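Local structure of anti-sigma-E factor ChrR (Rhodobacter sphaeroides, 2Z2S) at residues B[96-101]-B[117-122]; B[126-131]-B[189-194]. The protein binds the extracytoplasmic function sigma factor sigma-E and holds it inactive, and also responds to singlet oxygen. All blocks are in the same frame, centred on the assembly; numbering follows the deposited sequence.

Contact 1. Residues B[96-101]-B[117-122]; sequences DYVGRR and AILPTG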
ATOM      1  N   ASP B  96      10.055 -10.159   4.532  1.00 50.88           N
ATOM      2  CA  ASP B  96      10.383 -10.920   3.347  1.00 52.92           C
ATOM      3  C   ASP B  96      11.829 -10.669   2.960  1.00 54.26           C
ATOM      4  O   ASP B  96      12.448 -11.504   2.320  1.00 54.87           O
ATOM      5  CB  ASP B  96       9.479 -10.517   2.175  1.00 54.27           C
ATOM      6  CG  ASP B  96       8.004 -10.434   2.566  1.00 56.63           C
ATOM      7  OD1 ASP B  96       7.581 -11.182   3.480  1.00 57.04           O
ATOM      8  OD2 ASP B  96       7.264  -9.632   1.946  1.00 56.92           O
ATOM      9  N   TYR B  97      12.382  -9.526   3.343  1.00 55.67           N
ATOM     10  CA  TYR B  97      13.752  -9.199   2.962  1.00 55.90           C
ATOM     11  C   TYR B  97      14.702  -9.654   4.066  1.00 57.28           C
ATOM     12  O   TYR B  97      15.952  -9.546   3.903  1.00 57.33           O
ATOM     13  CB  TYR B  97      13.871  -7.689   2.750  1.00 53.50           C
ATOM     14  CG  TYR B  97      13.000  -7.223   1.607  1.00 50.51           C
ATOM     15  CD1 TYR B  97      11.612  -7.311   1.679  1.00 50.01           C
ATOM     16  CD2 TYR B  97      13.562  -6.748   0.426  1.00 49.96           C
ATOM     17  CE1 TYR B  97      10.808  -6.941   0.598  1.00 47.44           C
ATOM     18  CE2 TYR B  97      12.765  -6.379  -0.661  1.00 47.34           C
ATOM     19  CZ  TYR B  97      11.392  -6.479  -0.565  1.00 46.26           C
ATOM     20  OH  TYR B  97      10.600  -6.128  -1.629  1.00 43.41           O
ATOM     21  N   VAL B  98      14.186 -10.148   5.183  1.00 58.67           N
ATOM     22  CA  VAL B  98      15.070 -10.584   6.240  1.00 60.41           C
ATOM     23  C   VAL B  98      14.561 -11.998   6.803  1.00 62.46           C
ATOM     24  O   VAL B  98      13.449 -12.105   7.046  1.00 64.23           O
ATOM     25  CB  VAL B  98      15.110  -9.673   7.468  1.00 59.77           C
ATOM     26  CG1 VAL B  98      15.949 -10.411   8.559  1.00 60.72           C
ATOM     27  CG2 VAL B  98      15.914  -8.432   7.011  1.00 58.86           C
ATOM     28  N   GLY B  99      15.466 -12.781   7.275  1.00 64.40           N
ATOM     29  CA  GLY B  99      15.039 -14.144   7.438  1.00 66.79           C
ATOM     30  C   GLY B  99      14.187 -14.204   8.679  1.00 68.82           C
ATOM     31  O   GLY B  99      13.502 -13.230   9.000  1.00 69.70           O
ATOM     32  N   ARG B 100      14.397 -15.209   9.518  1.00 70.45           N
ATOM     33  CA  ARG B 100      13.659 -15.376  10.826  1.00 72.03           C
ATOM     34  C   ARG B 100      13.697 -14.323  11.931  1.00 72.46           C
ATOM     35  O   ARG B 100      12.673 -13.903  12.466  1.00 72.12           O
ATOM     36  CB  ARG B 100      14.055 -16.704  11.413  1.00 73.65           C
ATOM     37  N   ARG B 101      14.894 -13.905  12.265  1.00 72.97           N
ATOM     38  CA  ARG B 101      14.945 -12.822  13.216  1.00 73.86           C
ATOM     39  C   ARG B 101      16.102 -11.901  12.791  1.00 73.90           C
ATOM     40  O   ARG B 101      17.052 -12.361  12.158  1.00 74.45           O
ATOM     41  CB  ARG B 101      15.209 -13.410  14.589  1.00 73.82           C
ATOM     42  N   ALA B 117      23.129  -3.758   6.932  1.00 50.34           N
ATOM     43  CA  ALA B 117      22.832  -4.898   6.081  1.00 51.12           C
ATOM     44  C   ALA B 117      21.954  -4.440   4.916  1.00 51.44           C
ATOM     45  O   ALA B 117      20.759  -4.208   5.084  1.00 51.87           O
ATOM     46  CB  ALA B 117      22.118  -5.974   6.885  1.00 51.23           C
ATOM     47  N   ILE B 118      22.550  -4.301   3.735  1.00 51.71           N
ATOM     48  CA  ILE B 118      21.812  -3.876   2.553  1.00 50.83           C
ATOM     49  C   ILE B 118      20.734  -4.880   2.156  1.00 51.55           C
ATOM     50  O   ILE B 118      20.946  -6.097   2.179  1.00 50.63           O
ATOM     51  CB  ILE B 118      22.761  -3.652   1.348  1.00 49.68           C
ATOM     52  CG1 ILE B 118      23.475  -2.306   1.501  1.00 49.85           C
ATOM     53  CG2 ILE B 118      21.984  -3.726   0.043  1.00 49.61           C
ATOM     54  CD1 ILE B 118      24.192  -1.826   0.259  1.00 49.16           C
ATOM     55  N   LEU B 119      19.567  -4.353   1.797  1.00 51.81           N
ATOM     56  CA  LEU B 119      18.453  -5.192   1.384  1.00 51.54           C
ATOM     57  C   LEU B 119      18.343  -5.164  -0.137  1.00 51.31           C
ATOM     58  O   LEU B 119      18.457  -4.109  -0.764  1.00 50.64           O
ATOM     59  CB  LEU B 119      17.159  -4.705   2.034  1.00 50.77           C
ATOM     60  CG  LEU B 119      17.215  -4.687   3.566  1.00 50.15           C
ATOM     61  CD1 LEU B 119      15.998  -3.976   4.102  1.00 51.40           C
ATOM     62  CD2 LEU B 119      17.283  -6.099   4.114  1.00 49.24           C
ATOM     63  N   PRO B 120      18.126  -6.337  -0.748  1.00 51.81           N
ATOM     64  CA  PRO B 120      17.997  -6.526  -2.199  1.00 52.08           C
ATOM     65  C   PRO B 120      16.699  -5.954  -2.790  1.00 51.44           C
ATOM     66  O   PRO B 120      15.605  -6.423  -2.473  1.00 52.47           O
ATOM     67  CB  PRO B 120      18.063  -8.042  -2.335  1.00 52.48           C
ATOM     68  CG  PRO B 120      17.250  -8.480  -1.120  1.00 51.98           C
ATOM     69  CD  PRO B 120      17.827  -7.591  -0.027  1.00 51.50           C
ATOM     70  N   THR B 121      16.818  -4.960  -3.660  1.00 49.79           N
ATOM     71  CA  THR B 121      15.632  -4.359  -4.255  1.00 50.07           C
ATOM     72  C   THR B 121      15.819  -3.909  -5.699  1.00 49.38           C
ATOM     73  O   THR B 121      16.932  -3.669  -6.153  1.00 49.42           O
ATOM     74  CB  THR B 121      15.151  -3.122  -3.446  1.00 50.31           C
ATOM     75  OG1 THR B 121      16.238  -2.199  -3.289  1.00 50.08           O
ATOM     76  CG2 THR B 121      14.618  -3.538  -2.080  1.00 49.65           C
ATOM     77  N   GLY B 122      14.705  -3.798  -6.414  1.00 47.87           N
ATOM     78  CA  GLY B 122      14.742  -3.339  -7.784  1.00 46.37           C
ATOM     79  C   GLY B 122      14.780  -1.831  -7.665  1.00 46.12           C
ATOM     80  O   GLY B 122      14.979  -1.323  -6.565  1.00 46.02           O
TER
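Tyr97 lies beside the chain at Leu119, Pro120 and Thr121 and meets it with one edge of its ring. That edge, near the ring plane, receives the carbonyl oxygen of Pro120, with Tyr97 CE2 3.4 Å from Pro120 O. Tyr97 CE2 also touches a methyl group, Thr121 CG2, at 3.7 Å. This methyl comes in obliquely to the ring, and the two side chains cross at about a right angle. CG of Tyr97 is anti to its carbonyl carbon (chi1 -63°), which carries the ring toward Pro120 and Thr121. Its CB, set by the backbone, lies near Leu119, with Tyr97 CB and Leu119 CD2 4.0 Å apart. The contact sets the end of the short helix 94-97 against the end of strand 115-119, in the cupin-like domain of ChrR. No hydrogen bond joins the two segments, and the packing is mostly apolar. The Tyr97 hydroxyl instead bonds to Glu22 of helix 22-32, in the anti-sigma part of the chain. Leu26 of that helix touches both Tyr97 and Leu119. Farther along, Val98 sends CG2 obliquely against the same methyl of Leu119, with Val98 CG2 to Leu119 CD2 at 4.0 Å. Pro120 adds the rim of its own ring, CG, beside CD2 of Tyr97.

Contact 2. Residues B[126-131]-B[189-194]; sequences IARLLW and CLAATD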
ATOM      1  N   ILE B 126      18.169   2.696  -2.647  1.00 46.34           N
ATOM      2  CA  ILE B 126      18.704   1.599  -1.850  1.00 46.22           C
ATOM      3  C   ILE B 126      18.092   1.490  -0.461  1.00 46.82           C
ATOM      4  O   ILE B 126      17.789   2.496   0.164  1.00 46.51           O
ATOM      5  CB  ILE B 126      20.244   1.727  -1.703  1.00 44.95           C
ATOM      6  CG1 ILE B 126      20.921   1.701  -3.078  1.00 44.66           C
ATOM      7  CG2 ILE B 126      20.782   0.588  -0.860  1.00 44.54           C
ATOM      8  CD1 ILE B 126      20.742   2.968  -3.911  1.00 45.52           C
ATOM      9  N   ALA B 127      17.927   0.261   0.020  1.00 47.74           N
ATOM     10  CA  ALA B 127      17.357   0.024   1.341  1.00 49.33           C
ATOM     11  C   ALA B 127      18.367  -0.756   2.148  1.00 51.01           C
ATOM     12  O   ALA B 127      19.130  -1.548   1.587  1.00 50.91           O
ATOM     13  CB  ALA B 127      16.073  -0.770   1.228  1.00 49.31           C
ATOM     14  N   ARG B 128      18.364  -0.541   3.462  1.00 53.15           N
ATOM     15  CA  ARG B 128      19.292  -1.228   4.355  1.00 55.26           C
ATOM     16  C   ARG B 128      18.846  -1.141   5.803  1.00 55.71           C
ATOM     17  O   ARG B 128      18.074  -0.256   6.178  1.00 56.36           O
ATOM     18  CB  ARG B 128      20.693  -0.621   4.233  1.00 57.11           C
ATOM     19  CG  ARG B 128      20.776   0.821   4.693  1.00 59.66           C
ATOM     20  CD  ARG B 128      21.678   1.658   3.801  1.00 62.39           C
ATOM     21  NE  ARG B 128      20.961   2.830   3.306  1.00 66.88           N
ATOM     22  CZ  ARG B 128      20.405   3.755   4.085  1.00 68.44           C
ATOM     23  NH1 ARG B 128      20.488   3.651   5.408  1.00 68.71           N
ATOM     24  NH2 ARG B 128      19.754   4.777   3.543  1.00 69.50           N
ATOM     25  N   LEU B 129      19.334  -2.077   6.608  1.00 55.57           N
ATOM     26  CA  LEU B 129      19.034  -2.105   8.033  1.00 55.33           C
ATOM     27  C   LEU B 129      20.258  -1.541   8.730  1.00 55.06           C
ATOM     28  O   LEU B 129      21.364  -2.020   8.521  1.00 56.18           O
ATOM     29  CB  LEU B 129      18.800  -3.536   8.519  1.00 55.23           C
ATOM     30  CG  LEU B 129      17.516  -4.238   8.091  1.00 55.50           C
ATOM     31  CD1 LEU B 129      17.539  -5.670   8.600  1.00 54.99           C
ATOM     32  CD2 LEU B 129      16.307  -3.488   8.647  1.00 55.90           C
ATOM     33  N   LEU B 130      20.068  -0.513   9.541  1.00 54.43           N
ATOM     34  CA  LEU B 130      21.180   0.074  10.261  1.00 54.22           C
ATOM     35  C   LEU B 130      21.085  -0.337  11.715  1.00 54.86           C
ATOM     36  O   LEU B 130      20.025  -0.252  12.323  1.00 54.50           O
ATOM     37  CB  LEU B 130      21.145   1.591  10.142  1.00 53.77           C
ATOM     38  CG  LEU B 130      21.535   2.132   8.772  1.00 54.03           C
ATOM     39  CD1 LEU B 130      21.289   3.629   8.711  1.00 54.78           C
ATOM     40  CD2 LEU B 130      23.000   1.810   8.517  1.00 53.97           C
ATOM     41  N   TRP B 131      22.193  -0.801  12.268  1.00 56.51           N
ATOM     42  CA  TRP B 131      22.210  -1.223  13.658  1.00 57.85           C
ATOM     43  C   TRP B 131      23.103  -0.268  14.439  1.00 58.10           C
ATOM     44  O   TRP B 131      24.327  -0.289  14.311  1.00 57.78           O
ATOM     45  CB  TRP B 131      22.718  -2.664  13.754  1.00 58.87           C
ATOM     46  CG  TRP B 131      22.754  -3.219  15.139  1.00 58.89           C
ATOM     47  CD1 TRP B 131      23.546  -2.803  16.168  1.00 59.38           C
ATOM     48  CD2 TRP B 131      21.985  -4.313  15.641  1.00 59.12           C
ATOM     49  NE1 TRP B 131      23.321  -3.573  17.281  1.00 60.02           N
ATOM     50  CE2 TRP B 131      22.367  -4.511  16.986  1.00 60.06           C
ATOM     51  CE3 TRP B 131      21.011  -5.151  15.085  1.00 59.86           C
ATOM     52  CZ2 TRP B 131      21.807  -5.513  17.789  1.00 60.20           C
ATOM     53  CZ3 TRP B 131      20.451  -6.152  15.885  1.00 60.14           C
ATOM     54  CH2 TRP B 131      20.855  -6.321  17.222  1.00 60.51           C
ATOM     55  N   CYS B 189      17.200   0.512  12.664  1.00 43.01           N
ATOM     56  CA  CYS B 189      16.348   1.226  11.733  1.00 42.59           C
ATOM     57  C   CYS B 189      16.317   0.609  10.353  1.00 42.30           C
ATOM     58  O   CYS B 189      17.117  -0.266  10.031  1.00 43.23           O
ATOM     59  CB  CYS B 189      16.833   2.662  11.588  1.00 42.31           C
ATOM     60  SG  CYS B 189      16.871   3.560  13.119  1.00 45.86           S
ATOM     61  N   LEU B 190      15.368   1.082   9.550  1.00 41.86           N
ATOM     62  CA  LEU B 190      15.227   0.668   8.164  1.00 41.26           C
ATOM     63  C   LEU B 190      15.347   1.968   7.381  1.00 42.17           C
ATOM     64  O   LEU B 190      14.550   2.890   7.566  1.00 41.71           O
ATOM     65  CB  LEU B 190      13.864   0.038   7.907  1.00 39.92           C
ATOM     66  CG  LEU B 190      13.623  -0.376   6.453  1.00 38.89           C
ATOM     67  CD1 LEU B 190      14.746  -1.268   5.950  1.00 37.95           C
ATOM     68  CD2 LEU B 190      12.291  -1.092   6.374  1.00 38.74           C
ATOM     69  N   ALA B 191      16.360   2.059   6.531  1.00 42.78           N
ATOM     70  CA  ALA B 191      16.546   3.269   5.761  1.00 42.85           C
ATOM     71  C   ALA B 191      16.491   3.008   4.270  1.00 43.34           C
ATOM     72  O   ALA B 191      16.722   1.894   3.796  1.00 43.18           O
ATOM     73  CB  ALA B 191      17.853   3.918   6.136  1.00 43.49           C
ATOM     74  N   ALA B 192      16.163   4.058   3.535  1.00 43.80           N
ATOM     75  CA  ALA B 192      16.064   3.971   2.103  1.00 45.61           C
ATOM     76  C   ALA B 192      16.497   5.312   1.543  1.00 47.62           C
ATOM     77  O   ALA B 192      16.025   6.357   1.999  1.00 47.99           O
ATOM     78  CB  ALA B 192      14.633   3.664   1.713  1.00 45.63           C
ATOM     79  N   THR B 193      17.412   5.281   0.573  1.00 49.71           N
ATOM     80  CA  THR B 193      17.908   6.496  -0.063  1.00 51.49           C
ATOM     81  C   THR B 193      17.804   6.384  -1.568  1.00 53.07           C
ATOM     82  O   THR B 193      17.804   5.279  -2.118  1.00 52.46           O
ATOM     83  CB  THR B 193      19.373   6.736   0.247  1.00 51.45           C
ATOM     84  OG1 THR B 193      19.661   6.271   1.566  1.00 51.92           O
ATOM     85  CG2 THR B 193      19.684   8.218   0.151  1.00 51.46           C
ATOM     86  N   ASP B 194      17.716   7.530  -2.234  1.00 55.56           N
ATOM     87  CA  ASP B 194      17.636   7.545  -3.691  1.00 59.03           C
ATOM     88  C   ASP B 194      18.816   8.315  -4.263  1.00 60.83           C
ATOM     89  O   ASP B 194      18.617   8.981  -5.308  1.00 61.80           O
ATOM     90  CB  ASP B 194      16.320   8.183  -4.167  1.00 59.19           C
ATOM     91  CG  ASP B 194      16.232   9.676  -3.856  1.00 59.67           C
ATOM     92  OD1 ASP B 194      16.577  10.081  -2.727  1.00 61.24           O
ATOM     93  OD2 ASP B 194      15.799  10.445  -4.736  1.00 58.10           O
TER
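The Arg128 guanidinium is modelled across the neighbouring strand, with the backbone carbon of Ala191 off-centre over one face. Two groups are at the edge: Thr193 OG1, near the plane, and CG of Leu130, in it. This placement is doubtful, because the model is too tight there. The two strands, 126-131 and 189-193, are an antiparallel pair in the main sheet of the cupin-like domain, and their directions differ by 160°. Ile126, Arg128 and Leu130 point to the same face as Thr193, Ala191 and Cys189, their hydrogen-bonded partners. Ala127 and Leu129 point to the other face with Ala192 and Leu190, in non-hydrogen-bonded pairs. On that second face the leucines cross, and Leu129 CD2 touches Leu190 CD1 at 3.8 Å. Helix 22-32 covers part of it, through Thr30 on Leu190 and through Phe24 and Val27 on Ala192. On the first face, Thr193 packs against His143, assigned as a ligand of the protein's second zinc site. Arg128 CG sits between the backbone N and the carbonyl carbon (chi1 65°). As modelled, bends farther along the chain bring the guanidinium over the other strand. Six backbone hydrogen bonds join the strands. The straightest runs from Ala191 N to Arg128 O, 2.9 Å long, with 175° at the hydrogen.

In the fold
Helix 22-32, near the N terminus, later lies against both contacts. Contact 1 closes a short loop: the chain leaves helix 94-97, forms strands 108-109 and 115-119, and returns beside its start. Contact 2 opens only after that, so the two are in series and neither encloses the other. Its loop is longer and brings strand 187-193 back beside strand 126-132 after strands 147-151 and 168-171 have formed. The hairpin of strands 115-119 and 126-132 joins the contacts, with probable backbone bonds Leu119 to Ala127 and Ala117 to Leu129. Val98, just after helix 94-97, packs on Leu129 and so joins that loop to the sheet; Leu119 packs on Leu190 within the sheet.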